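Local structure of polyketide synthase (Synechococcus sp., 4GOX) at residues A27-S32 with T38-M43; Y151-R156 with R194-L199; R218-V223 with A238-Y243. The protein probably transfers a sulfo group from PAPS to an intermediate of an olefin-forming polyketide pathway, and binds the spent nucleotide adenosine-3'-5'-diphosphate. All coordinates share one frame; numbering follows the deposited sequence.

Contact 1: residues A27-S32 with T38-M43. With A3P (adenosine-3'-5'-diphosphate), chain B.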
# COMPACT_ATOMS: atom_id res chain seq x y z
N ALA A 27 -2.87 9.87 1.87
CA ALA A 27 -3.18 8.98 0.77
C ALA A 27 -2.74 7.58 1.11
O ALA A 27 -1.83 7.38 1.93
CB ALA A 27 -2.53 9.47 -0.52
N PHE A 28 -3.41 6.59 0.50
CA PHE A 28 -3.07 5.19 0.69
C PHE A 28 -2.83 4.55 -0.66
O PHE A 28 -3.54 4.86 -1.62
CB PHE A 28 -4.24 4.44 1.36
CG PHE A 28 -4.54 4.86 2.77
CD1 PHE A 28 -3.98 4.18 3.84
CD2 PHE A 28 -5.40 5.92 3.02
CE1 PHE A 28 -4.25 4.58 5.15
CE2 PHE A 28 -5.66 6.32 4.33
CZ PHE A 28 -5.08 5.65 5.39
N ILE A 29 -1.91 3.57 -0.70
CA ILE A 29 -1.71 2.71 -1.87
C ILE A 29 -2.25 1.40 -1.38
O ILE A 29 -1.71 0.80 -0.44
CB ILE A 29 -0.25 2.55 -2.39
CG1 ILE A 29 0.35 3.89 -2.85
CG2 ILE A 29 -0.23 1.51 -3.55
CD1 ILE A 29 1.86 3.84 -3.04
N LEU A 30 -3.37 0.98 -1.98
CA LEU A 30 -4.03 -0.24 -1.63
C LEU A 30 -3.98 -1.21 -2.78
O LEU A 30 -4.24 -0.86 -3.93
CB LEU A 30 -5.50 0.04 -1.24
CG LEU A 30 -5.75 1.05 -0.10
CD1 LEU A 30 -7.22 1.34 0.00
CD2 LEU A 30 -5.24 0.52 1.25
N SER A 31 -3.67 -2.46 -2.46
CA SER A 31 -3.66 -3.52 -3.46
C SER A 31 -3.67 -4.86 -2.78
O SER A 31 -3.52 -4.97 -1.55
CB SER A 31 -2.40 -3.43 -4.32
OG SER A 31 -1.22 -3.79 -3.61
N SER A 32 -3.77 -5.88 -3.60
CA SER A 32 -3.57 -7.26 -3.23
C SER A 32 -2.01 -7.37 -3.10
O SER A 32 -1.29 -6.57 -3.74
CB SER A 32 -4.06 -8.14 -4.38
OG SER A 32 -3.37 -9.37 -4.51
N THR A 38 5.33 -2.16 -3.81
CA THR A 38 6.66 -1.66 -3.31
C THR A 38 7.28 -0.75 -4.37
O THR A 38 7.76 0.31 -4.02
CB THR A 38 7.60 -2.83 -2.89
OG1 THR A 38 6.86 -3.66 -1.98
CG2 THR A 38 8.89 -2.35 -2.19
N LEU A 39 7.22 -1.15 -5.66
CA LEU A 39 7.71 -0.36 -6.79
C LEU A 39 6.98 0.99 -6.82
O LEU A 39 7.63 2.03 -6.86
CB LEU A 39 7.53 -1.09 -8.14
CG LEU A 39 7.87 -0.29 -9.41
CD1 LEU A 39 9.35 -0.14 -9.58
CD2 LEU A 39 7.23 -0.90 -10.63
N LEU A 40 5.64 0.97 -6.77
CA LEU A 40 4.91 2.24 -6.78
C LEU A 40 5.27 3.14 -5.57
O LEU A 40 5.48 4.33 -5.75
CB LEU A 40 3.39 2.02 -6.82
CG LEU A 40 2.57 3.33 -6.90
CD1 LEU A 40 3.07 4.22 -8.08
CD2 LEU A 40 1.08 3.03 -7.04
N ARG A 41 5.31 2.58 -4.35
CA ARG A 41 5.63 3.40 -3.20
C ARG A 41 7.06 3.91 -3.22
O ARG A 41 7.28 5.02 -2.75
CB ARG A 41 5.17 2.80 -1.86
CG ARG A 41 6.16 1.91 -1.17
CD ARG A 41 7.07 2.66 -0.22
NE ARG A 41 8.12 1.75 0.20
CZ ARG A 41 9.33 2.10 0.62
NH1 ARG A 41 10.21 1.17 0.94
NH2 ARG A 41 9.65 3.38 0.72
N VAL A 42 8.01 3.13 -3.78
CA VAL A 42 9.40 3.55 -3.90
C VAL A 42 9.53 4.64 -4.99
O VAL A 42 10.33 5.57 -4.82
CB VAL A 42 10.40 2.37 -4.08
CG1 VAL A 42 11.80 2.88 -4.44
CG2 VAL A 42 10.47 1.53 -2.80
N MET A 43 8.73 4.54 -6.07
CA MET A 43 8.70 5.55 -7.13
C MET A 43 8.22 6.86 -6.46
O MET A 43 8.90 7.87 -6.57
CB MET A 43 7.72 5.16 -8.25
CG MET A 43 8.23 4.12 -9.24
SD MET A 43 6.79 3.42 -10.12
CE MET A 43 7.48 2.88 -11.52
P1 A3P B . 7.85 -10.89 -8.35
O1P A3P B . 7.31 -12.13 -7.68
O2P A3P B . 9.20 -10.49 -7.78
O3P A3P B . 7.72 -10.86 -9.85
P2 A3P B . 4.43 -6.06 -4.15
O4P A3P B . 3.05 -5.48 -4.15
O5P A3P B . 4.63 -7.30 -3.33
O6P A3P B . 5.50 -5.01 -3.97
O5' A3P B . 4.68 -6.57 -5.64
C5' A3P B . 5.80 -7.42 -5.96
C4' A3P B . 5.96 -7.49 -7.47
O4' A3P B . 6.22 -6.21 -8.04
C3' A3P B . 7.14 -8.32 -7.94
O3' A3P B . 6.83 -9.71 -7.91
C2' A3P B . 7.40 -7.79 -9.34
O2' A3P B . 6.67 -8.51 -10.34
C1' A3P B . 6.89 -6.36 -9.29
N9 A3P B . 8.09 -5.48 -9.34
C8 A3P B . 8.97 -5.30 -8.32
N7 A3P B . 9.98 -4.47 -8.70
C5 A3P B . 9.74 -4.13 -9.98
C6 A3P B . 10.43 -3.31 -10.99
N6 A3P B . 11.57 -2.68 -10.64
N1 A3P B . 9.87 -3.20 -12.22
C2 A3P B . 8.71 -3.82 -12.55
N3 A3P B . 8.04 -4.61 -11.68
C4 A3P B . 8.49 -4.80 -10.41
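Ile-29 and Arg-41 meet through a single methyl: Ile-29 CD1 lies 3.7 Å from Arg-41 CB, the two side chains crossing at about a right angle. Beside them Leu-40 packs obliquely on the same isoleucine, with Leu-40 CG 4.0 Å from Ile-29 CD1. Only the root of the arginine takes part. Its CG sits between the backbone N and the carbonyl carbon (chi1 89°), and a second bend at chi2 carries the guanidinium away to Leu-248 O and Arg-247 O, with Val-42 CG2 over one of its faces. Through this apolar packing helix 37-45 lies against strand 26-30, the strand and helix that flank the phosphate-binding loop of a P-loop-like sulfotransferase. Near the start of that helix Thr-38 grips one phosphate oxygen twice: its backbone N gives a fairly straight bond of 2.9 Å to A3P O6P (160°), and its OG1 donates to the same O6P at 2.8 Å. Lys-128 NZ and Asp-261 N hydrogen-bond to OG1 in turn, positioning the hydroxyl. One residue on, Leu-39 sets CD2 over the six-membered ring of adenine, 3.8 Å from A3P C2, and CD1 over its C6-N6 rim, 3.5 Å from A3P N6. With an alanine at Leu-39 both methyls are gone, which would probably open a gap against the adenine and let the base shift. Gly-36 N and Ser-37 OG also bond to the nucleotide. With O6P on Thr-38 N, the negative charge of the 5'-phosphate lies at the amino end of the helix, where the helix dipole would be expected to stabilise it.

Contact 2: residues Y151-R156 with R194-L199. With A3P (adenosine-3'-5'-diphosphate), chain B.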
# COMPACT_ATOMS: atom_id res chain seq x y z
N TYR A 151 -7.41 7.37 -2.07
CA TYR A 151 -7.04 5.97 -2.25
C TYR A 151 -6.54 5.67 -3.66
O TYR A 151 -7.29 5.83 -4.62
CB TYR A 151 -8.22 5.05 -1.90
CG TYR A 151 -8.83 5.36 -0.55
CD1 TYR A 151 -8.19 4.97 0.63
CD2 TYR A 151 -9.99 6.11 -0.45
CE1 TYR A 151 -8.72 5.29 1.87
CE2 TYR A 151 -10.54 6.42 0.80
CZ TYR A 151 -9.89 6.03 1.95
OH TYR A 151 -10.45 6.33 3.16
N ILE A 152 -5.30 5.17 -3.76
CA ILE A 152 -4.72 4.69 -5.01
C ILE A 152 -4.92 3.16 -4.99
O ILE A 152 -4.34 2.48 -4.15
CB ILE A 152 -3.23 5.07 -5.13
CG1 ILE A 152 -3.05 6.61 -5.18
CG2 ILE A 152 -2.61 4.40 -6.39
CD1 ILE A 152 -1.61 7.05 -4.92
N HIS A 153 -5.80 2.65 -5.86
CA HIS A 153 -6.07 1.23 -5.95
C HIS A 153 -5.18 0.67 -7.07
O HIS A 153 -5.48 0.85 -8.25
CB HIS A 153 -7.56 0.99 -6.26
CG HIS A 153 -7.97 -0.46 -6.41
ND1 HIS A 153 -9.27 -0.80 -6.78
CD2 HIS A 153 -7.28 -1.59 -6.15
CE1 HIS A 153 -9.30 -2.12 -6.79
NE2 HIS A 153 -8.12 -2.64 -6.43
N LEU A 154 -4.08 0.02 -6.70
CA LEU A 154 -3.15 -0.55 -7.67
C LEU A 154 -3.60 -1.97 -7.97
O LEU A 154 -3.82 -2.75 -7.05
CB LEU A 154 -1.70 -0.47 -7.14
CG LEU A 154 -0.61 -1.18 -7.94
CD1 LEU A 154 -0.45 -0.59 -9.34
CD2 LEU A 154 0.68 -1.09 -7.21
N VAL A 155 -3.81 -2.27 -9.26
CA VAL A 155 -4.32 -3.58 -9.70
C VAL A 155 -3.34 -4.25 -10.63
O VAL A 155 -2.79 -3.60 -11.53
CB VAL A 155 -5.73 -3.52 -10.35
CG1 VAL A 155 -6.34 -4.91 -10.49
CG2 VAL A 155 -6.68 -2.62 -9.55
N ARG A 156 -3.17 -5.58 -10.44
CA ARG A 156 -2.34 -6.44 -11.30
C ARG A 156 -3.17 -7.63 -11.75
O ARG A 156 -4.14 -7.99 -11.09
CB ARG A 156 -1.04 -6.88 -10.61
CG ARG A 156 -0.03 -7.55 -11.58
CD ARG A 156 1.25 -7.90 -10.86
NE ARG A 156 2.26 -8.42 -11.78
CZ ARG A 156 3.42 -8.93 -11.39
NH1 ARG A 156 3.72 -9.02 -10.11
NH2 ARG A 156 4.29 -9.36 -12.29
N ARG A 194 -11.97 -6.69 -4.62
CA ARG A 194 -13.39 -6.39 -4.44
C ARG A 194 -13.60 -5.35 -3.30
O ARG A 194 -14.31 -4.37 -3.51
CB ARG A 194 -14.19 -7.68 -4.20
CG ARG A 194 -15.64 -7.47 -3.79
CD ARG A 194 -16.47 -7.16 -5.01
NE ARG A 194 -16.38 -8.24 -5.99
CZ ARG A 194 -16.70 -8.11 -7.27
NH1 ARG A 194 -17.11 -6.95 -7.75
NH2 ARG A 194 -16.59 -9.15 -8.09
N ASN A 195 -12.93 -5.55 -2.15
CA ASN A 195 -13.04 -4.62 -1.00
C ASN A 195 -12.60 -3.20 -1.36
O ASN A 195 -13.31 -2.26 -1.04
CB ASN A 195 -12.27 -5.14 0.21
CG ASN A 195 -12.85 -6.36 0.85
OD1 ASN A 195 -14.03 -6.60 0.79
ND2 ASN A 195 -12.05 -7.14 1.55
N ILE A 196 -11.47 -3.06 -2.07
CA ILE A 196 -10.93 -1.75 -2.46
C ILE A 196 -11.85 -1.07 -3.47
O ILE A 196 -12.15 0.12 -3.33
CB ILE A 196 -9.45 -1.77 -2.91
CG1 ILE A 196 -8.55 -2.45 -1.86
CG2 ILE A 196 -8.96 -0.33 -3.17
CD1 ILE A 196 -7.26 -3.00 -2.47
N LEU A 197 -12.32 -1.84 -4.47
CA LEU A 197 -13.31 -1.39 -5.44
C LEU A 197 -14.57 -0.86 -4.71
O LEU A 197 -15.03 0.25 -5.01
CB LEU A 197 -13.69 -2.53 -6.40
CG LEU A 197 -14.68 -2.17 -7.50
CD1 LEU A 197 -14.03 -1.24 -8.51
CD2 LEU A 197 -15.25 -3.44 -8.16
N ASP A 198 -15.13 -1.66 -3.75
CA ASP A 198 -16.30 -1.25 -2.96
C ASP A 198 -16.04 0.05 -2.19
O ASP A 198 -16.90 0.92 -2.19
CB ASP A 198 -16.76 -2.36 -1.99
CG ASP A 198 -17.41 -3.56 -2.68
OD1 ASP A 198 -17.60 -3.51 -3.93
OD2 ASP A 198 -17.65 -4.58 -1.99
N LEU A 199 -14.83 0.20 -1.59
CA LEU A 199 -14.45 1.44 -0.90
C LEU A 199 -14.48 2.62 -1.89
O LEU A 199 -15.10 3.64 -1.61
CB LEU A 199 -13.06 1.33 -0.24
CG LEU A 199 -12.45 2.63 0.32
CD1 LEU A 199 -13.25 3.16 1.47
CD2 LEU A 199 -10.99 2.43 0.70
P1 A3P B . 7.85 -10.89 -8.35
O1P A3P B . 7.31 -12.13 -7.68
O2P A3P B . 9.20 -10.49 -7.78
O3P A3P B . 7.72 -10.86 -9.85
P2 A3P B . 4.43 -6.06 -4.15
O4P A3P B . 3.05 -5.48 -4.15
O5P A3P B . 4.63 -7.30 -3.33
O6P A3P B . 5.50 -5.01 -3.97
O5' A3P B . 4.68 -6.57 -5.64
C5' A3P B . 5.80 -7.42 -5.96
C4' A3P B . 5.96 -7.49 -7.47
O4' A3P B . 6.22 -6.21 -8.04
C3' A3P B . 7.14 -8.32 -7.94
O3' A3P B . 6.83 -9.71 -7.91
C2' A3P B . 7.40 -7.79 -9.34
O2' A3P B . 6.67 -8.51 -10.34
C1' A3P B . 6.89 -6.36 -9.29
N9 A3P B . 8.09 -5.48 -9.34
C8 A3P B . 8.97 -5.30 -8.32
N7 A3P B . 9.98 -4.47 -8.70
C5 A3P B . 9.74 -4.13 -9.98
C6 A3P B . 10.43 -3.31 -10.99
N6 A3P B . 11.57 -2.68 -10.64
N1 A3P B . 9.87 -3.20 -12.22
C2 A3P B . 8.71 -3.82 -12.55
N3 A3P B . 8.04 -4.61 -11.68
C4 A3P B . 8.49 -4.80 -10.41
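Leu-199 CD2 stands almost exactly over the middle of the Tyr-151 ring, 3.6 Å from its centroid and 6° off the normal, a CH-pi contact in which the two side chains cross at about a right angle. Ile-196 CG2 does the same to His-153 less squarely, displaced toward the rim and nearest to His-153 CG at 3.4 Å. The opposite face of the imidazole is covered by Val-155 CG2 from its own strand, so the ring is sandwiched between two methyl groups. With CG anti to the backbone N (chi1 179°), His-153 extends its ring toward the helix, and hydrogen bonds of ND1 with Tyr-208 OH and of NE2 with Asn-193 OD1 limit its rotation. This is the helical layer of a beta-alpha-beta crossover: strand 149-155 leads through helices 158-167 and 181-202 to the neighbouring parallel strand 208-212; helix 181-202 is the one packed here. The axes of strand 151-155 and helix 194-199 approach to 9.5 Å, their N-to-C directions 146° apart. The hydroxyl of Tyr-151 reaches past the leucine to Ser-142 OG and Glu-143 OE2. Where the strand ends, Arg-156 leaves the packing with an extended chain; NH1 and NH2 make weak, bent bonds to A3P O2' at 3.0 and 3.2 Å, while A3P O3' lies at the guanidinium edge, in its plane. Arg-34 O and Leu-274 O also bond to this arginine, at NH1 and NH2 respectively.

Contact 3: residues R218-V223 with A238-Y243. With A3P (adenosine-3'-5'-diphosphate), chain B.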
# COMPACT_ATOMS: atom_id res chain seq x y z
N ARG A 218 4.70 -0.24 -18.31
CA ARG A 218 4.90 0.01 -19.74
C ARG A 218 5.09 1.50 -20.02
O ARG A 218 5.90 1.85 -20.85
CB ARG A 218 3.75 -0.55 -20.57
CG ARG A 218 3.70 -2.07 -20.67
CD ARG A 218 2.74 -2.51 -21.76
NE ARG A 218 1.47 -1.79 -21.68
CZ ARG A 218 0.33 -2.32 -21.25
NH1 ARG A 218 -0.76 -1.58 -21.18
NH2 ARG A 218 0.27 -3.60 -20.89
N ASP A 219 4.35 2.37 -19.32
CA ASP A 219 4.52 3.81 -19.50
C ASP A 219 4.49 4.52 -18.13
O ASP A 219 3.48 5.13 -17.76
CB ASP A 219 3.49 4.38 -20.50
CG ASP A 219 3.80 5.79 -21.01
OD1 ASP A 219 3.03 6.30 -21.85
OD2 ASP A 219 4.81 6.40 -20.53
N PRO A 220 5.59 4.41 -17.33
CA PRO A 220 5.56 5.00 -15.98
C PRO A 220 5.35 6.50 -15.96
O PRO A 220 4.63 6.99 -15.10
CB PRO A 220 6.88 4.54 -15.34
CG PRO A 220 7.77 4.22 -16.52
CD PRO A 220 6.87 3.70 -17.58
N ARG A 221 5.91 7.22 -16.93
CA ARG A 221 5.75 8.67 -17.02
C ARG A 221 4.28 9.07 -17.14
O ARG A 221 3.86 9.95 -16.40
CB ARG A 221 6.59 9.27 -18.15
CG ARG A 221 6.29 10.75 -18.44
CD ARG A 221 7.13 11.33 -19.57
NE ARG A 221 8.31 11.97 -19.01
CZ ARG A 221 9.49 11.37 -18.89
NH1 ARG A 221 10.49 11.98 -18.28
NH2 ARG A 221 9.66 10.14 -19.36
N LYS A 222 3.51 8.43 -18.05
CA LYS A 222 2.08 8.72 -18.25
C LYS A 222 1.26 8.40 -17.01
O LYS A 222 0.43 9.21 -16.60
CB LYS A 222 1.54 7.95 -19.46
CG LYS A 222 0.08 8.23 -19.82
CD LYS A 222 -0.42 7.26 -20.88
CE LYS A 222 -1.93 7.30 -21.02
NZ LYS A 222 -2.45 6.19 -21.85
N VAL A 223 1.49 7.20 -16.43
CA VAL A 223 0.75 6.73 -15.26
C VAL A 223 1.07 7.57 -14.01
O VAL A 223 0.15 8.02 -13.33
CB VAL A 223 0.92 5.20 -15.07
CG1 VAL A 223 0.27 4.71 -13.76
CG2 VAL A 223 0.34 4.45 -16.26
N ALA A 238 12.35 12.23 -10.52
CA ALA A 238 12.80 11.27 -9.50
C ALA A 238 11.83 10.09 -9.39
O ALA A 238 12.26 8.99 -9.04
CB ALA A 238 12.93 11.96 -8.16
N LEU A 239 10.55 10.30 -9.75
CA LEU A 239 9.53 9.24 -9.75
C LEU A 239 9.93 8.09 -10.66
O LEU A 239 9.53 6.96 -10.41
CB LEU A 239 8.17 9.78 -10.23
CG LEU A 239 7.43 10.78 -9.35
CD1 LEU A 239 6.24 11.31 -10.07
CD2 LEU A 239 7.01 10.18 -8.03
N LEU A 240 10.68 8.39 -11.73
CA LEU A 240 11.10 7.40 -12.71
C LEU A 240 12.40 6.68 -12.35
O LEU A 240 12.83 5.79 -13.10
CB LEU A 240 11.20 8.04 -14.12
CG LEU A 240 9.92 8.67 -14.69
CD1 LEU A 240 10.19 9.34 -16.01
CD2 LEU A 240 8.80 7.63 -14.87
N ASN A 241 13.02 7.04 -11.22
CA ASN A 241 14.30 6.45 -10.83
C ASN A 241 14.24 5.84 -9.43
O ASN A 241 14.93 6.34 -8.53
CB ASN A 241 15.42 7.48 -10.97
CG ASN A 241 15.52 8.06 -12.36
OD1 ASN A 241 16.12 7.46 -13.26
ND2 ASN A 241 14.87 9.20 -12.58
N PRO A 242 13.42 4.77 -9.23
CA PRO A 242 13.27 4.19 -7.88
C PRO A 242 14.53 3.60 -7.29
O PRO A 242 14.63 3.50 -6.06
CB PRO A 242 12.19 3.11 -8.07
CG PRO A 242 12.16 2.81 -9.49
CD PRO A 242 12.54 4.08 -10.19
N TYR A 243 15.49 3.22 -8.14
CA TYR A 243 16.75 2.64 -7.69
C TYR A 243 17.86 3.65 -7.38
O TYR A 243 18.98 3.24 -7.06
CB TYR A 243 17.19 1.47 -8.60
CG TYR A 243 16.15 0.36 -8.60
CD1 TYR A 243 15.95 -0.42 -7.47
CD2 TYR A 243 15.34 0.14 -9.71
CE1 TYR A 243 14.97 -1.42 -7.45
CE2 TYR A 243 14.34 -0.84 -9.69
CZ TYR A 243 14.17 -1.63 -8.56
OH TYR A 243 13.22 -2.62 -8.53
P1 A3P B . 7.85 -10.89 -8.35
O1P A3P B . 7.31 -12.13 -7.68
O2P A3P B . 9.20 -10.49 -7.78
O3P A3P B . 7.72 -10.86 -9.85
P2 A3P B . 4.43 -6.06 -4.15
O4P A3P B . 3.05 -5.48 -4.15
O5P A3P B . 4.63 -7.30 -3.33
O6P A3P B . 5.50 -5.01 -3.97
O5' A3P B . 4.68 -6.57 -5.64
C5' A3P B . 5.80 -7.42 -5.96
C4' A3P B . 5.96 -7.49 -7.47
O4' A3P B . 6.22 -6.21 -8.04
C3' A3P B . 7.14 -8.32 -7.94
O3' A3P B . 6.83 -9.71 -7.91
C2' A3P B . 7.40 -7.79 -9.34
O2' A3P B . 6.67 -8.51 -10.34
C1' A3P B . 6.89 -6.36 -9.29
N9 A3P B . 8.09 -5.48 -9.34
C8 A3P B . 8.97 -5.30 -8.32
N7 A3P B . 9.98 -4.47 -8.70
C5 A3P B . 9.74 -4.13 -9.98
C6 A3P B . 10.43 -3.31 -10.99
N6 A3P B . 11.57 -2.68 -10.64
N1 A3P B . 9.87 -3.20 -12.22
C2 A3P B . 8.71 -3.82 -12.55
N3 A3P B . 8.04 -4.61 -11.68
C4 A3P B . 8.49 -4.80 -10.41
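The guanidinium of Arg-221 has Leu-240 CD1 over one face, a methyl 3.5 Å from Arg-221 NH2 and just as near NH1, the two side chains crossing at about a right angle. The second flat group, the ring of Tyr-243, is turned so that N6 of the adenine comes to its edge, near the ring plane, and it stacks with Phe-264. The contact sets the junction of helices 213-218 and 220-231, with Asp-219 as N-cap of the second, against a 3-10 segment, 238-240, in the chain that follows. The cap itself is weak: Lys-222 N points at Asp-219 OD2 quite straight, but across 3.5 Å.

Leu-240 is the side chain that fills the contact, and its two methyls divide the work. While CD1 takes the guanidinium, CD2 rests on the first turn of the helix, 3.7 Å from Pro-220 CB and 3.6 Å from the backbone N of Arg-221. The leucine has CG anti to the carbonyl carbon (chi1 -59°), which directs its branches to the start of helix 220-231; Leu-224 and Phe-235 also touch it. Arg-221 starts out extended and bends at chi3 (-94°), laying its flat end against CD1, and NH1 forms a salt bridge with Glu-237 OE1, which would restrain this exposed end. Beyond the 3-10 turn the chain runs past Pro-242, which leans on Leu-39 and Val-42, into the nucleotide pocket. There Tyr-243 OH bonds with Phe-264 O and also accepts a hydrogen bond of 2.7 Å from A3P N6.

Along the chain the three contacts follow in series. Contacts 1 and 2 share the central parallel sheet, where strands 26-30 and 149-155 are neighbours joined by backbone bonds between Phe-28, Leu-30 and Ile-152; their centres are about 11 Å apart, and helices 37-45 and 181-202 cover opposite sides of the sheet. Contact 3 lies nearer the surface, its centre about 13 Å from that of contact 1 and touching it where Leu-239 and Pro-242 pack on Met-43. Contacts 2 and 3 do not touch, nearest atoms about 7 Å apart. All three meet at the nucleotide: contact 1 holds its 5'-phosphate and adenine, contact 2 reaches the ribose through weak bonds, contact 3 binds the base's amino group.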